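GP37 (Pseudomonas phage phikz, PDB 5FT0) probably inhibits the host RNA degradosome by acting on RNase E, as a phage-encoded protein of the Dip family. Local coordinates at residues F153-L158 with V209-E214; N171-L176 with I227-Y232. All blocks are in the same frame, centred on the assembly; numbering follows the deposited sequence.

Contact 1: F153-L158 with V209-E214; sequences FKTDNL and VYFSFE. With ARG (arginine), chain C.
The loop that leads from edge strand 149-151 into helix 158-187 folds over one face of the seven-stranded antiparallel sheet, and its Phe153 lands on Val209 and Phe211 of strand 206-217. Val209 CG1 sits over one face of the Phe153 ring, 4.1 Å from the ring centroid and 19° off the normal, a CH-pi contact displaced toward the rim. The CG of Phe153 stands anti to the backbone N (chi1 -170°), which carries the ring across to the strand. The two phenyl rings meet obliquely, planes at 83°, with Phe153 CE2 at the edge of the Phe211 ring, 3.7 Å from Phe211 CZ. Thr155 OG1 comes to the same edge, 4.2 Å from Phe211 CE2. No hydrogen bond joins the two segments.

Farther along the strand, NH1 of the bound arginine donates to Glu214 OE1 at 2.5 Å, a spacing so short that its exact value is doubtful. Glu222 OE2 also lies close to OE1, and the guanidinium could offset some of the repulsion between the two carboxylates. Phe153 also meets Phe161 edge-to-face and rests on Leu164, both of helix 158-187, while Val198 of strand 197-202 lies against Phe153, Thr155 and Phe211.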
ATOM      1  N   PHE A 153     -32.301  -9.427  -1.363  1.00 61.71           N
ATOM      2  CA  PHE A 153     -31.482 -10.624  -1.231  1.00 57.30           C
ATOM      3  C   PHE A 153     -32.051 -11.497  -0.121  1.00 60.65           C
ATOM      4  O   PHE A 153     -32.357 -11.000   0.968  1.00 61.08           O
ATOM      5  CB  PHE A 153     -30.026 -10.256  -0.932  1.00 51.97           C
ATOM      6  CG  PHE A 153     -29.071 -11.414  -1.018  1.00 44.99           C
ATOM      7  CD1 PHE A 153     -28.456 -11.738  -2.216  1.00 41.56           C
ATOM      8  CD2 PHE A 153     -28.783 -12.174   0.103  1.00 46.47           C
ATOM      9  CE1 PHE A 153     -27.572 -12.803  -2.294  1.00 43.65           C
ATOM     10  CE2 PHE A 153     -27.905 -13.238   0.033  1.00 43.95           C
ATOM     11  CZ  PHE A 153     -27.296 -13.553  -1.168  1.00 42.93           C
ATOM     12  N   LYS A 154     -32.196 -12.790  -0.400  1.00 62.52           N
ATOM     13  CA  LYS A 154     -32.735 -13.750   0.559  1.00 66.09           C
ATOM     14  C   LYS A 154     -31.620 -14.691   0.997  1.00 65.33           C
ATOM     15  O   LYS A 154     -31.021 -15.378   0.164  1.00 60.77           O
ATOM     16  CB  LYS A 154     -33.899 -14.537  -0.045  1.00 60.96           C
ATOM     17  CG  LYS A 154     -35.009 -13.663  -0.613  1.00 66.66           C
ATOM     18  N   THR A 155     -31.346 -14.720   2.305  1.00 64.24           N
ATOM     19  CA  THR A 155     -30.282 -15.573   2.824  1.00 65.43           C
ATOM     20  C   THR A 155     -30.678 -17.045   2.841  1.00 72.71           C
ATOM     21  O   THR A 155     -29.796 -17.911   2.850  1.00 71.17           O
ATOM     22  CB  THR A 155     -29.884 -15.118   4.231  1.00 71.20           C
ATOM     23  OG1 THR A 155     -29.834 -13.686   4.272  1.00 79.98           O
ATOM     24  CG2 THR A 155     -28.513 -15.664   4.605  1.00 55.45           C
ATOM     25  N   ASP A 156     -31.980 -17.347   2.836  1.00 74.37           N
ATOM     26  CA  ASP A 156     -32.418 -18.740   2.792  1.00 72.80           C
ATOM     27  C   ASP A 156     -32.008 -19.416   1.492  1.00 68.36           C
ATOM     28  O   ASP A 156     -31.782 -20.631   1.468  1.00 71.22           O
ATOM     29  CB  ASP A 156     -33.936 -18.822   2.958  1.00 75.03           C
ATOM     30  CG  ASP A 156     -34.403 -18.368   4.322  1.00 81.23           C
ATOM     31  OD1 ASP A 156     -33.638 -18.521   5.298  1.00 86.14           O
ATOM     32  OD2 ASP A 156     -35.540 -17.857   4.418  1.00 80.66           O
ATOM     33  N   ASN A 157     -31.895 -18.649   0.412  1.00 71.03           N
ATOM     34  CA  ASN A 157     -31.759 -19.194  -0.932  1.00 64.81           C
ATOM     35  C   ASN A 157     -30.277 -19.364  -1.262  1.00 61.91           C
ATOM     36  O   ASN A 157     -29.528 -18.383  -1.311  1.00 61.91           O
ATOM     37  CB  ASN A 157     -32.463 -18.267  -1.928  1.00 58.85           C
ATOM     38  CG  ASN A 157     -32.302 -18.701  -3.379  1.00 68.66           C
ATOM     39  OD1 ASN A 157     -31.353 -19.386  -3.748  1.00 70.12           O
ATOM     40  ND2 ASN A 157     -33.255 -18.300  -4.212  1.00 68.84           N
ATOM     41  N   LEU A 158     -29.864 -20.610  -1.514  1.00 53.23           N
ATOM     42  CA  LEU A 158     -28.477 -20.878  -1.884  1.00 54.88           C
ATOM     43  C   LEU A 158     -28.165 -20.398  -3.298  1.00 60.34           C
ATOM     44  O   LEU A 158     -27.034 -19.980  -3.571  1.00 60.72           O
ATOM     45  CB  LEU A 158     -28.173 -22.373  -1.755  1.00 48.54           C
ATOM     46  CG  LEU A 158     -26.923 -22.908  -2.461  1.00 55.88           C
ATOM     47  CD1 LEU A 158     -25.663 -22.458  -1.749  1.00 54.01           C
ATOM     48  CD2 LEU A 158     -26.954 -24.421  -2.580  1.00 52.34           C
ATOM     49  N   VAL A 209     -23.540  -6.931  -1.560  1.00 30.97           N
ATOM     50  CA  VAL A 209     -24.533  -7.349  -0.578  1.00 35.57           C
ATOM     51  C   VAL A 209     -23.921  -7.171   0.805  1.00 32.37           C
ATOM     52  O   VAL A 209     -22.831  -7.688   1.083  1.00 32.33           O
ATOM     53  CB  VAL A 209     -24.988  -8.799  -0.804  1.00 37.77           C
ATOM     54  CG1 VAL A 209     -26.080  -9.165   0.185  1.00 35.45           C
ATOM     55  CG2 VAL A 209     -25.478  -8.986  -2.232  1.00 36.50           C
ATOM     56  N   TYR A 210     -24.616  -6.440   1.667  1.00 29.28           N
ATOM     57  CA  TYR A 210     -24.150  -6.152   3.016  1.00 29.95           C
ATOM     58  C   TYR A 210     -24.979  -6.938   4.019  1.00 29.17           C
ATOM     59  O   TYR A 210     -26.213  -6.874   3.999  1.00 34.15           O
ATOM     60  CB  TYR A 210     -24.239  -4.654   3.317  1.00 29.46           C
ATOM     61  CG  TYR A 210     -23.274  -3.809   2.516  1.00 33.23           C
ATOM     62  CD1 TYR A 210     -23.520  -3.514   1.181  1.00 33.62           C
ATOM     63  CD2 TYR A 210     -22.123  -3.296   3.100  1.00 28.77           C
ATOM     64  CE1 TYR A 210     -22.641  -2.742   0.444  1.00 31.48           C
ATOM     65  CE2 TYR A 210     -21.238  -2.520   2.372  1.00 31.51           C
ATOM     66  CZ  TYR A 210     -21.503  -2.247   1.043  1.00 32.43           C
ATOM     67  OH  TYR A 210     -20.628  -1.476   0.312  1.00 33.07           O
ATOM     68  N   PHE A 211     -24.300  -7.676   4.892  1.00 26.49           N
ATOM     69  CA  PHE A 211     -24.928  -8.401   5.991  1.00 28.98           C
ATOM     70  C   PHE A 211     -24.481  -7.744   7.290  1.00 24.51           C
ATOM     71  O   PHE A 211     -23.326  -7.897   7.700  1.00 28.85           O
ATOM     72  CB  PHE A 211     -24.548  -9.882   5.970  1.00 25.36           C
ATOM     73  CG  PHE A 211     -24.810 -10.565   4.656  1.00 31.42           C
ATOM     74  CD1 PHE A 211     -23.867 -10.539   3.641  1.00 31.70           C
ATOM     75  CD2 PHE A 211     -25.998 -11.244   4.439  1.00 37.73           C
ATOM     76  CE1 PHE A 211     -24.106 -11.170   2.437  1.00 36.29           C
ATOM     77  CE2 PHE A 211     -26.242 -11.876   3.236  1.00 32.01           C
ATOM     78  CZ  PHE A 211     -25.295 -11.839   2.233  1.00 37.36           C
ATOM     79  N   SER A 212     -25.389  -7.019   7.935  1.00 22.48           N
ATOM     80  CA  SER A 212     -25.072  -6.287   9.152  1.00 29.33           C
ATOM     81  C   SER A 212     -25.736  -6.937  10.359  1.00 30.96           C
ATOM     82  O   SER A 212     -26.786  -7.575  10.247  1.00 32.99           O
ATOM     83  CB  SER A 212     -25.503  -4.824   9.040  1.00 26.08           C
ATOM     84  OG  SER A 212     -24.704  -4.149   8.088  1.00 29.07           O
ATOM     85  N   PHE A 213     -25.107  -6.768  11.520  1.00 24.93           N
ATOM     86  CA  PHE A 213     -25.545  -7.422  12.742  1.00 25.07           C
ATOM     87  C   PHE A 213     -25.384  -6.471  13.915  1.00 27.50           C
ATOM     88  O   PHE A 213     -24.481  -5.630  13.935  1.00 28.85           O
ATOM     89  CB  PHE A 213     -24.753  -8.710  13.006  1.00 25.78           C
ATOM     90  CG  PHE A 213     -24.735  -9.658  11.841  1.00 28.08           C
ATOM     91  CD1 PHE A 213     -25.769 -10.558  11.647  1.00 32.82           C
ATOM     92  CD2 PHE A 213     -23.685  -9.649  10.942  1.00 25.85           C
ATOM     93  CE1 PHE A 213     -25.757 -11.428  10.578  1.00 28.06           C
ATOM     94  CE2 PHE A 213     -23.665 -10.520   9.868  1.00 26.66           C
ATOM     95  CZ  PHE A 213     -24.703 -11.410   9.686  1.00 29.86           C
ATOM     96  N   GLU A 214     -26.273  -6.617  14.895  1.00 30.45           N
ATOM     97  CA  GLU A 214     -26.231  -5.854  16.134  1.00 33.33           C
ATOM     98  C   GLU A 214     -26.214  -6.836  17.291  1.00 29.16           C
ATOM     99  O   GLU A 214     -27.066  -7.727  17.360  1.00 29.15           O
ATOM    100  CB  GLU A 214     -27.435  -4.914  16.255  1.00 26.51           C
ATOM    101  CG  GLU A 214     -27.605  -3.959  15.091  1.00 38.91           C
ATOM    102  CD  GLU A 214     -28.963  -3.282  15.094  1.00 48.50           C
ATOM    103  OE1 GLU A 214     -29.121  -2.268  15.801  1.00 44.85           O
ATOM    104  OE2 GLU A 214     -29.877  -3.769  14.394  1.00 51.84           O
TER
HETATM  105  N   ARG C1257     -30.436  -4.182  18.503  1.00 56.08           N
HETATM  106  CA  ARG C1257     -31.253  -3.640  19.580  1.00 53.59           C
HETATM  107  C   ARG C1257     -32.662  -4.227  19.536  1.00 57.25           C
HETATM  108  O   ARG C1257     -33.195  -4.523  18.467  1.00 58.85           O
HETATM  109  CB  ARG C1257     -31.303  -2.116  19.486  1.00 67.62           C
HETATM  110  CG  ARG C1257     -31.790  -1.618  18.138  1.00 64.68           C
HETATM  111  CD  ARG C1257     -31.609  -0.123  17.988  1.00 65.16           C
HETATM  112  NE  ARG C1257     -32.192   0.350  16.735  1.00 85.45           N
HETATM  113  CZ  ARG C1257     -31.563   0.336  15.564  1.00 79.34           C
HETATM  114  NH1 ARG C1257     -30.322  -0.124  15.482  1.00 77.53           N
HETATM  115  NH2 ARG C1257     -32.174   0.785  14.476  1.00 76.37           N
HETATM  116  OXT ARG C1257     -33.300  -4.424  20.569  1.00 63.46           O

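Contact 2: N171-L176 with I227-Y232; sequences NNVKEL and IKIVRY
Val173 turns CG1 anti to its own backbone N (chi1 170°), while Ile229 has CG1 anti to the carbonyl carbon (chi1 -56°) and an extended chi2 of 175°, and these torsions send the two side chains toward each other, tip to tip. The methyls Val173 CG1 and Ile229 CD1 meet at 3.6 Å, the closest approach between the helical and strand segments. One turn further along the helix, Leu176 faces Ile227. The touch there is looser and is made by the branch point of the leucine: its CG lies 4.4 Å from Ile227 CD1.

Both pairs are purely apolar and buried, and no hydrogen bond crosses between the segments. Val173 and Leu176 are three residues apart on the helix and Ile227 and Ile229 two apart on the strand, so each segment presents the two side chains on its facing side. The backbones stay well separated, with Val173 CA and Ile229 CA 9.2 Å apart, and the gap is bridged by side chains alone. Val165, from an earlier turn of the same helix, touches both Val173 and Ile229.

Val96 of helix 87-98 packs on the same two helix residues, Val173 and Leu176, and Ile128 of the neighbouring strand 122-132 touches Val173 and Ile227. Lys228 and Tyr232 point elsewhere, packing on Arg254 and Leu249 of the second subunit. This is a helix-on-sheet layer in which the long helix 158-187 lies on an antiparallel sheet through aliphatic side chains, Val173 and Ile229 meeting end on and Leu176 and Ile227 more loosely.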
ATOM      1  N   ASN A 171     -21.862 -22.534  -0.946  1.00 45.89           N
ATOM      2  CA  ASN A 171     -22.317 -23.110   0.315  1.00 50.91           C
ATOM      3  C   ASN A 171     -21.406 -22.722   1.475  1.00 46.96           C
ATOM      4  O   ASN A 171     -21.887 -22.485   2.589  1.00 47.68           O
ATOM      5  CB  ASN A 171     -22.421 -24.630   0.199  1.00 49.98           C
ATOM      6  CG  ASN A 171     -23.082 -25.260   1.412  1.00 56.15           C
ATOM      7  OD1 ASN A 171     -22.432 -25.935   2.210  1.00 57.41           O
ATOM      8  ND2 ASN A 171     -24.381 -25.028   1.565  1.00 47.89           N
ATOM      9  N   ASN A 172     -20.092 -22.658   1.240  1.00 44.83           N
ATOM     10  CA  ASN A 172     -19.182 -22.197   2.284  1.00 44.29           C
ATOM     11  C   ASN A 172     -19.484 -20.757   2.677  1.00 42.53           C
ATOM     12  O   ASN A 172     -19.439 -20.405   3.862  1.00 37.86           O
ATOM     13  CB  ASN A 172     -17.732 -22.323   1.818  1.00 40.86           C
ATOM     14  CG  ASN A 172     -17.265 -23.762   1.737  1.00 47.22           C
ATOM     15  OD1 ASN A 172     -17.707 -24.614   2.506  1.00 51.01           O
ATOM     16  ND2 ASN A 172     -16.362 -24.038   0.803  1.00 51.85           N
ATOM     17  N   VAL A 173     -19.797 -19.910   1.692  1.00 39.22           N
ATOM     18  CA  VAL A 173     -20.095 -18.510   1.973  1.00 39.00           C
ATOM     19  C   VAL A 173     -21.436 -18.381   2.686  1.00 41.54           C
ATOM     20  O   VAL A 173     -21.579 -17.597   3.633  1.00 36.32           O
ATOM     21  CB  VAL A 173     -20.056 -17.693   0.670  1.00 37.92           C
ATOM     22  CG1 VAL A 173     -20.603 -16.298   0.897  1.00 35.06           C
ATOM     23  CG2 VAL A 173     -18.634 -17.621   0.137  1.00 36.24           C
ATOM     24  N   LYS A 174     -22.435 -19.152   2.252  1.00 41.20           N
ATOM     25  CA  LYS A 174     -23.725 -19.160   2.935  1.00 40.21           C
ATOM     26  C   LYS A 174     -23.577 -19.594   4.389  1.00 38.83           C
ATOM     27  O   LYS A 174     -24.230 -19.040   5.281  1.00 39.25           O
ATOM     28  CB  LYS A 174     -24.696 -20.076   2.188  1.00 46.34           C
ATOM     29  CG  LYS A 174     -26.062 -20.244   2.838  1.00 43.99           C
ATOM     30  CD  LYS A 174     -27.026 -20.924   1.874  1.00 55.05           C
ATOM     31  CE  LYS A 174     -27.861 -21.999   2.558  1.00 56.34           C
ATOM     32  NZ  LYS A 174     -28.861 -21.438   3.507  1.00 63.81           N
ATOM     33  N   GLU A 175     -22.716 -20.579   4.649  1.00 36.52           N
ATOM     34  CA  GLU A 175     -22.486 -21.017   6.020  1.00 42.20           C
ATOM     35  C   GLU A 175     -21.734 -19.967   6.828  1.00 38.24           C
ATOM     36  O   GLU A 175     -21.908 -19.887   8.050  1.00 38.21           O
ATOM     37  CB  GLU A 175     -21.725 -22.343   6.031  1.00 39.17           C
ATOM     38  CG  GLU A 175     -22.535 -23.524   5.516  1.00 51.73           C
ATOM     39  CD  GLU A 175     -23.781 -23.783   6.346  1.00 67.79           C
ATOM     40  OE1 GLU A 175     -23.673 -23.821   7.592  1.00 63.75           O
ATOM     41  OE2 GLU A 175     -24.870 -23.945   5.753  1.00 68.57           O
ATOM     42  N   LEU A 176     -20.890 -19.164   6.172  1.00 36.65           N
ATOM     43  CA  LEU A 176     -20.213 -18.076   6.870  1.00 29.93           C
ATOM     44  C   LEU A 176     -21.218 -17.045   7.366  1.00 31.84           C
ATOM     45  O   LEU A 176     -21.183 -16.633   8.532  1.00 32.06           O
ATOM     46  CB  LEU A 176     -19.179 -17.425   5.951  1.00 33.45           C
ATOM     47  CG  LEU A 176     -18.568 -16.102   6.426  1.00 30.09           C
ATOM     48  CD1 LEU A 176     -17.786 -16.305   7.712  1.00 25.40           C
ATOM     49  CD2 LEU A 176     -17.675 -15.504   5.348  1.00 30.39           C
ATOM     50  N   ILE A 227     -20.559  -7.852   7.103  1.00 26.14           N
ATOM     51  CA  ILE A 227     -19.838  -8.615   6.094  1.00 29.71           C
ATOM     52  C   ILE A 227     -20.311  -8.138   4.731  1.00 30.06           C
ATOM     53  O   ILE A 227     -21.518  -8.121   4.462  1.00 30.00           O
ATOM     54  CB  ILE A 227     -20.063 -10.130   6.250  1.00 28.31           C
ATOM     55  CG1 ILE A 227     -19.594 -10.602   7.625  1.00 28.53           C
ATOM     56  CG2 ILE A 227     -19.344 -10.885   5.146  1.00 27.76           C
ATOM     57  CD1 ILE A 227     -19.756 -12.086   7.841  1.00 33.25           C
ATOM     58  N   LYS A 228     -19.370  -7.739   3.882  1.00 28.06           N
ATOM     59  CA  LYS A 228     -19.673  -7.301   2.527  1.00 27.44           C
ATOM     60  C   LYS A 228     -19.183  -8.349   1.543  1.00 30.68           C
ATOM     61  O   LYS A 228     -18.046  -8.821   1.647  1.00 31.67           O
ATOM     62  CB  LYS A 228     -19.026  -5.950   2.212  1.00 29.24           C
ATOM     63  CG  LYS A 228     -19.321  -5.466   0.793  1.00 32.74           C
ATOM     64  CD  LYS A 228     -18.687  -4.115   0.497  1.00 38.37           C
ATOM     65  CE  LYS A 228     -17.194  -4.230   0.281  1.00 42.07           C
ATOM     66  NZ  LYS A 228     -16.593  -2.916  -0.083  1.00 48.50           N
ATOM     67  N   ILE A 229     -20.042  -8.715   0.597  1.00 29.10           N
ATOM     68  CA  ILE A 229     -19.700  -9.640  -0.474  1.00 26.03           C
ATOM     69  C   ILE A 229     -19.925  -8.925  -1.798  1.00 33.05           C
ATOM     70  O   ILE A 229     -20.960  -8.275  -1.990  1.00 32.93           O
ATOM     71  CB  ILE A 229     -20.528 -10.935  -0.391  1.00 33.03           C
ATOM     72  CG1 ILE A 229     -20.336 -11.586   0.979  1.00 28.05           C
ATOM     73  CG2 ILE A 229     -20.120 -11.899  -1.497  1.00 34.63           C
ATOM     74  CD1 ILE A 229     -21.191 -12.805   1.197  1.00 34.00           C
ATOM     75  N   VAL A 230     -18.956  -9.038  -2.702  1.00 29.42           N
ATOM     76  CA  VAL A 230     -18.977  -8.327  -3.974  1.00 33.25           C
ATOM     77  C   VAL A 230     -18.997  -9.345  -5.104  1.00 37.39           C
ATOM     78  O   VAL A 230     -18.165 -10.258  -5.140  1.00 35.89           O
ATOM     79  CB  VAL A 230     -17.768  -7.385  -4.123  1.00 37.49           C
ATOM     80  CG1 VAL A 230     -17.870  -6.590  -5.421  1.00 30.58           C
ATOM     81  CG2 VAL A 230     -17.666  -6.456  -2.924  1.00 35.43           C
ATOM     82  N   ARG A 231     -19.949  -9.187  -6.019  1.00 34.51           N
ATOM     83  CA  ARG A 231     -19.934  -9.880  -7.299  1.00 35.23           C
ATOM     84  C   ARG A 231     -19.663  -8.857  -8.389  1.00 36.36           C
ATOM     85  O   ARG A 231     -20.346  -7.831  -8.463  1.00 33.29           O
ATOM     86  CB  ARG A 231     -21.255 -10.595  -7.573  1.00 41.27           C
ATOM     87  CG  ARG A 231     -21.243 -11.398  -8.868  1.00 42.46           C
ATOM     88  CD  ARG A 231     -22.645 -11.571  -9.415  1.00 53.61           C
ATOM     89  NE  ARG A 231     -22.728 -12.649 -10.397  1.00 59.20           N
ATOM     90  CZ  ARG A 231     -22.703 -12.469 -11.715  1.00 60.22           C
ATOM     91  NH1 ARG A 231     -22.599 -11.247 -12.221  1.00 52.38           N
ATOM     92  NH2 ARG A 231     -22.786 -13.513 -12.528  1.00 64.16           N
ATOM     93  N   TYR A 232     -18.666  -9.130  -9.221  1.00 32.98           N
ATOM     94  CA  TYR A 232     -18.292  -8.206 -10.276  1.00 39.04           C
ATOM     95  C   TYR A 232     -19.082  -8.523 -11.547  1.00 44.63           C
ATOM     96  O   TYR A 232     -19.886  -9.456 -11.589  1.00 45.60           O
ATOM     97  CB  TYR A 232     -16.779  -8.247 -10.476  1.00 35.79           C
ATOM     98  CG  TYR A 232     -16.036  -7.793  -9.236  1.00 37.21           C
ATOM     99  CD1 TYR A 232     -15.898  -6.441  -8.944  1.00 31.42           C
ATOM    100  CD2 TYR A 232     -15.504  -8.714  -8.341  1.00 36.32           C
ATOM    101  CE1 TYR A 232     -15.237  -6.017  -7.808  1.00 34.86           C
ATOM    102  CE2 TYR A 232     -14.838  -8.300  -7.200  1.00 27.83           C
ATOM    103  CZ  TYR A 232     -14.709  -6.951  -6.939  1.00 34.73           C
ATOM    104  OH  TYR A 232     -14.050  -6.530  -5.807  1.00 35.32           O
TER

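In the fold
Contact 1 and contact 2 use adjacent antiparallel strands of one sheet, 206-217 and 220-232, and their centres lie about 9 Å apart. Phe211 O and Ile227 N are 2.8 Å apart and Val209 N and Ile229 O 2.9 Å, both probable backbone hydrogen bonds. The two hydrophobic clusters also touch directly, Phe211 CE1 lying 3.6 Å from Ile229 CD1, so the core under helix 158-187 is continuous from one to the other. The arginine pocket, formed by Phe190, Asp192, Ala194 and Glu214, lies at the far end of segment 209-214 from this packing. The bound potassium ion is about 12 Å from the side chain of Val173 in contact 2.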